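Local structure of terminase large subunit (Thermus phage G20c, 5M1P) at residues A41-N46 with V92-W97; D48-S53 with E66-A71. The protein powers viral DNA translocation into empty capsids as an ATP-driven motor and cuts the viral genome to start and end packaging with its RNase H-like nuclease domain. All coordinates share one frame; numbering follows the deposited sequence.

Both contacts belong to one mixed beta-sheet of the RNase H-like nuclease domain, their centres about 10 Å apart. Interaction 1 pairs strand 37-42 in parallel with strand 91-94; interaction 2 is the hairpin of strands 49-56 and 61-69, and along the chain it lies inside the loop that interaction 1 closes. Strands 37-42 and 49-56 are sheet neighbours, so the two contacts meet directly: D42 O lies 2.8 Å from V51 N, a probable hydrogen bond. They also share the calcium ion, bound by D42 and F43 from interaction 1, D48 and Y49 from interaction 2, and D177. This illustrates how strands, their connecting loop and the start of helix 177-186 assemble a nuclease metal site.

Interaction 1 of 2, residues A41-N46 with V92-W97; sequences ADFGKN and VVADTW. With CA (calcium ion), chain C.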
# COMPACT_ATOMS: atom_id res chain seq x y z
N ALA A 41 1.05 -4.86 -0.90
CA ALA A 41 0.25 -5.59 0.07
C ALA A 41 0.82 -5.49 1.47
O ALA A 41 1.94 -5.95 1.73
CB ALA A 41 0.13 -7.04 -0.36
N ASP A 42 0.04 -4.82 2.31
CA ASP A 42 0.24 -4.68 3.74
C ASP A 42 -0.83 -5.57 4.36
O ASP A 42 -2.03 -5.31 4.21
CB ASP A 42 0.04 -3.20 4.14
CG ASP A 42 0.22 -2.96 5.63
OD1 ASP A 42 -0.74 -3.20 6.39
OD2 ASP A 42 1.29 -2.49 6.03
N PHE A 43 -0.42 -6.65 5.00
CA PHE A 43 -1.37 -7.63 5.53
C PHE A 43 -2.04 -7.16 6.80
O PHE A 43 -1.56 -6.24 7.46
CB PHE A 43 -0.69 -8.99 5.72
CG PHE A 43 -0.36 -9.64 4.42
CD1 PHE A 43 -1.33 -10.34 3.72
CD2 PHE A 43 0.89 -9.47 3.84
CE1 PHE A 43 -1.04 -10.92 2.50
CE2 PHE A 43 1.18 -10.04 2.62
CZ PHE A 43 0.21 -10.76 1.95
N GLY A 44 -3.17 -7.77 7.10
CA GLY A 44 -3.89 -7.61 8.35
C GLY A 44 -3.33 -8.67 9.27
O GLY A 44 -3.82 -9.79 9.32
N LYS A 45 -2.25 -8.31 9.96
CA LYS A 45 -1.51 -9.27 10.79
C LYS A 45 -2.36 -9.76 11.95
O LYS A 45 -2.44 -10.96 12.19
CB LYS A 45 -0.20 -8.66 11.29
N ASN A 46 -3.01 -8.84 12.66
CA ASN A 46 -3.97 -9.18 13.70
C ASN A 46 -5.27 -8.36 13.52
O ASN A 46 -6.03 -8.66 12.60
CB ASN A 46 -3.34 -9.05 15.10
CG ASN A 46 -4.28 -9.49 16.21
OD1 ASN A 46 -4.86 -10.58 16.14
ND2 ASN A 46 -4.45 -8.65 17.22
N VAL A 92 2.47 -9.21 -6.76
CA VAL A 92 2.30 -8.61 -5.47
C VAL A 92 3.66 -8.22 -4.88
O VAL A 92 4.59 -9.01 -4.90
CB VAL A 92 1.57 -9.58 -4.53
CG1 VAL A 92 1.38 -8.94 -3.16
CG2 VAL A 92 0.22 -10.00 -5.10
N VAL A 93 3.77 -7.00 -4.37
CA VAL A 93 4.91 -6.59 -3.56
C VAL A 93 4.45 -6.72 -2.12
O VAL A 93 3.67 -5.90 -1.62
CB VAL A 93 5.34 -5.14 -3.86
CG1 VAL A 93 6.60 -4.78 -3.09
CG2 VAL A 93 5.52 -4.93 -5.36
N ALA A 94 4.91 -7.77 -1.46
CA ALA A 94 4.33 -8.21 -0.20
C ALA A 94 5.25 -7.88 0.96
O ALA A 94 6.40 -8.32 0.97
CB ALA A 94 4.09 -9.70 -0.24
N ASP A 95 4.76 -7.14 1.94
CA ASP A 95 5.50 -6.96 3.18
C ASP A 95 5.31 -8.22 4.01
O ASP A 95 4.33 -8.36 4.73
CB ASP A 95 5.07 -5.73 3.97
CG ASP A 95 5.76 -5.65 5.32
OD1 ASP A 95 6.76 -6.37 5.57
OD2 ASP A 95 5.30 -4.85 6.16
N THR A 96 6.29 -9.10 3.89
CA THR A 96 6.29 -10.40 4.52
C THR A 96 6.90 -10.40 5.93
O THR A 96 7.04 -11.46 6.53
CB THR A 96 7.09 -11.38 3.66
OG1 THR A 96 8.32 -10.77 3.28
CG2 THR A 96 6.33 -11.73 2.39
N TRP A 97 7.27 -9.24 6.46
CA TRP A 97 7.97 -9.19 7.74
C TRP A 97 7.00 -9.41 8.88
O TRP A 97 6.09 -8.62 9.08
CB TRP A 97 8.67 -7.85 7.92
CG TRP A 97 9.56 -7.78 9.12
CD1 TRP A 97 9.32 -7.08 10.28
CD2 TRP A 97 10.83 -8.40 9.28
NE1 TRP A 97 10.38 -7.24 11.13
CE2 TRP A 97 11.32 -8.04 10.55
CE3 TRP A 97 11.62 -9.24 8.47
CZ2 TRP A 97 12.56 -8.47 11.03
CZ3 TRP A 97 12.85 -9.66 8.95
CH2 TRP A 97 13.31 -9.27 10.22
CA CA C . -1.73 -4.00 8.29
O HOH W 1 4.12 -2.49 5.88
O HOH W 2 2.26 -6.92 5.99
O HOH W 3 0.24 -3.57 9.46
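A41 is the residue through which strand 37-42 engages strand 91-94, in a parallel bridge with A94. Its N gives a hydrogen bond to V93 O (2.9 Å), and its carbonyl accepts one from D95 N that is close to linear at 173°. On the same side of the sheet as the A94 methyl, A41 CB touches V92 CG1 at 3.6 Å, beneath helix 73-86, whose L80 packs on both residues.

D42 turns its side chain away from the partner strand. With CG anti to the backbone N (chi1 180°), the carboxylate divides its oxygens: OD1 binds the calcium ion at 2.3 Å, whereas OD2 accepts a hydrogen bond from a water that also donates to D95 OD2. The water bridges the two carboxylates, with 4.7 Å separating D42 OD2 from D95 OD2.

F43 adds its carbonyl oxygen to the calcium shell, 2.4 Å from the ion, and its N hydrogen-bonds to a second water, which donates to D95 O. Its ring turns an edge to the other segment: D95 O lies in the ring plane, 3.7 Å from F43 CD2, and CE2 reaches the A94 methyl. D95 OD1 accepts from V119 N, outside both segments, and from W97 N, which closes an Asx turn and comes from above the carboxylate plane.

The pairing brings D42 and D95 near each other, close to the ends of adjacent strands, as in the RuvC-like nucleases. The calcium ion is bound by D42, and D95 probably helps D42 hold a second catalytic magnesium. The water that donates to both D42 OD2 and D95 OD2 thus links the two carboxylates that probably share this second metal.

Interaction 2 of 2, residues D48-S53 with E66-A71; sequences DYSVFS and ERMNGA. With CA (calcium ion), chain C.
Four backbone hydrogen bonds join S50 to M68 and F52 to E66, the hydrogen-bonded pairs of an antiparallel hairpin; V51 and R67 form the non-hydrogen-bonded pair between them.

The cation-pi contact lies on the face carrying V51 and R67. Extended from CG to NE, the arginine lays its guanidinium flat over Y49, planes 14° apart, with R67 CZ 3.6 Å from the ring centroid. N69 CB makes a CH-pi contact with the opposite face, so the tyrosine is sandwiched, while V51 CG2 packs against R67 CD.

On the face of S50, F52, E66 and M68, bending at chi2 (-66°) brings M68 SD to 3.0 Å and CE to 3.1 Å from S50 OG, a tight approach, with CE also near F52 CE2. Two waters hydrogen-bond to S50 OG, one also to A71 N.

The calcium ion is bound by D48 OD2 at 2.4 Å and Y49 O at 2.3 Å, together with D42, F43, D177 and a water; N46 N hydrogen-bonds to D48 OD1 and K45 N to OD2.

Helix 73-86 packs on the S50, F52 and E66 side, helix 177-186 on V51 and R67, and strand 37-42 continues the sheet beside strand 49-56.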
# COMPACT_ATOMS: atom_id res chain seq x y z
N ASP A 48 -5.29 -5.11 12.91
CA ASP A 48 -4.96 -4.06 11.95
C ASP A 48 -5.56 -4.33 10.57
O ASP A 48 -5.93 -5.46 10.25
CB ASP A 48 -3.44 -3.88 11.84
CG ASP A 48 -2.72 -5.15 11.42
OD1 ASP A 48 -2.64 -6.07 12.25
OD2 ASP A 48 -2.22 -5.21 10.28
N TYR A 49 -5.61 -3.29 9.76
CA TYR A 49 -6.14 -3.40 8.41
C TYR A 49 -5.16 -4.11 7.48
O TYR A 49 -3.93 -4.02 7.63
CB TYR A 49 -6.47 -2.02 7.83
CG TYR A 49 -7.60 -1.31 8.55
CD1 TYR A 49 -7.34 -0.49 9.65
CD2 TYR A 49 -8.92 -1.46 8.15
CE1 TYR A 49 -8.36 0.14 10.33
CE2 TYR A 49 -9.96 -0.82 8.83
CZ TYR A 49 -9.67 -0.03 9.92
OH TYR A 49 -10.68 0.62 10.60
N SER A 50 -5.73 -4.80 6.51
CA SER A 50 -5.02 -5.24 5.32
C SER A 50 -5.37 -4.27 4.22
O SER A 50 -6.52 -3.89 4.09
CB SER A 50 -5.47 -6.64 4.91
OG SER A 50 -6.89 -6.73 4.78
N VAL A 51 -4.36 -3.86 3.45
CA VAL A 51 -4.56 -2.96 2.32
C VAL A 51 -3.77 -3.45 1.12
O VAL A 51 -2.55 -3.63 1.19
CB VAL A 51 -4.13 -1.53 2.65
CG1 VAL A 51 -4.47 -0.59 1.50
CG2 VAL A 51 -4.81 -1.06 3.92
N PHE A 52 -4.48 -3.61 0.01
CA PHE A 52 -3.91 -4.06 -1.24
C PHE A 52 -4.13 -2.96 -2.27
O PHE A 52 -5.27 -2.62 -2.55
CB PHE A 52 -4.57 -5.37 -1.72
CG PHE A 52 -4.62 -6.46 -0.69
CD1 PHE A 52 -3.60 -6.64 0.23
CD2 PHE A 52 -5.71 -7.34 -0.65
CE1 PHE A 52 -3.66 -7.65 1.18
CE2 PHE A 52 -5.76 -8.35 0.29
CZ PHE A 52 -4.74 -8.51 1.21
N SER A 53 -3.03 -2.42 -2.80
CA SER A 53 -3.09 -1.28 -3.71
C SER A 53 -2.61 -1.70 -5.09
O SER A 53 -1.43 -1.98 -5.28
CB SER A 53 -2.22 -0.14 -3.19
OG SER A 53 -2.71 0.34 -1.95
N GLU A 66 -8.05 -2.21 -2.10
CA GLU A 66 -8.91 -3.04 -1.27
C GLU A 66 -8.41 -2.94 0.15
O GLU A 66 -7.20 -3.05 0.39
CB GLU A 66 -8.92 -4.49 -1.74
CG GLU A 66 -9.91 -5.36 -0.98
CD GLU A 66 -10.26 -6.65 -1.69
OE1 GLU A 66 -9.59 -7.03 -2.66
OE2 GLU A 66 -11.26 -7.28 -1.27
N ARG A 67 -9.33 -2.71 1.08
CA ARG A 67 -8.99 -2.52 2.47
C ARG A 67 -10.03 -3.17 3.36
O ARG A 67 -11.23 -3.01 3.15
CB ARG A 67 -8.91 -1.02 2.78
CG ARG A 67 -8.65 -0.68 4.24
CD ARG A 67 -8.15 0.74 4.35
NE ARG A 67 -7.82 1.20 5.71
CZ ARG A 67 -8.67 1.77 6.57
NH1 ARG A 67 -9.96 1.92 6.29
NH2 ARG A 67 -8.20 2.20 7.74
N MET A 68 -9.58 -3.92 4.36
CA MET A 68 -10.51 -4.39 5.38
C MET A 68 -9.74 -4.72 6.63
O MET A 68 -8.52 -4.67 6.63
CB MET A 68 -11.33 -5.59 4.90
CG MET A 68 -10.52 -6.83 4.56
SD MET A 68 -9.42 -6.67 3.14
CE MET A 68 -8.84 -8.36 3.06
N ASN A 69 -10.45 -4.99 7.71
CA ASN A 69 -9.82 -5.57 8.88
C ASN A 69 -10.66 -6.73 9.36
O ASN A 69 -11.84 -6.86 9.03
CB ASN A 69 -9.54 -4.54 9.99
CG ASN A 69 -10.76 -4.21 10.83
OD1 ASN A 69 -11.88 -4.17 10.33
ND2 ASN A 69 -10.53 -3.96 12.13
N GLY A 70 -10.02 -7.59 10.12
CA GLY A 70 -10.65 -8.80 10.60
C GLY A 70 -10.86 -9.90 9.59
O GLY A 70 -11.50 -10.89 9.92
N ALA A 71 -10.34 -9.75 8.37
CA ALA A 71 -10.39 -10.83 7.37
C ALA A 71 -9.44 -11.92 7.82
O ALA A 71 -8.35 -11.63 8.31
CB ALA A 71 -10.00 -10.31 6.00
CA CA C . -1.73 -4.00 8.29
O HOH W 4 -6.98 -7.88 9.83
O HOH W 5 -8.02 -7.91 7.31
O HOH W 6 -6.92 -5.87 1.86
O HOH W 3 0.24 -3.57 9.46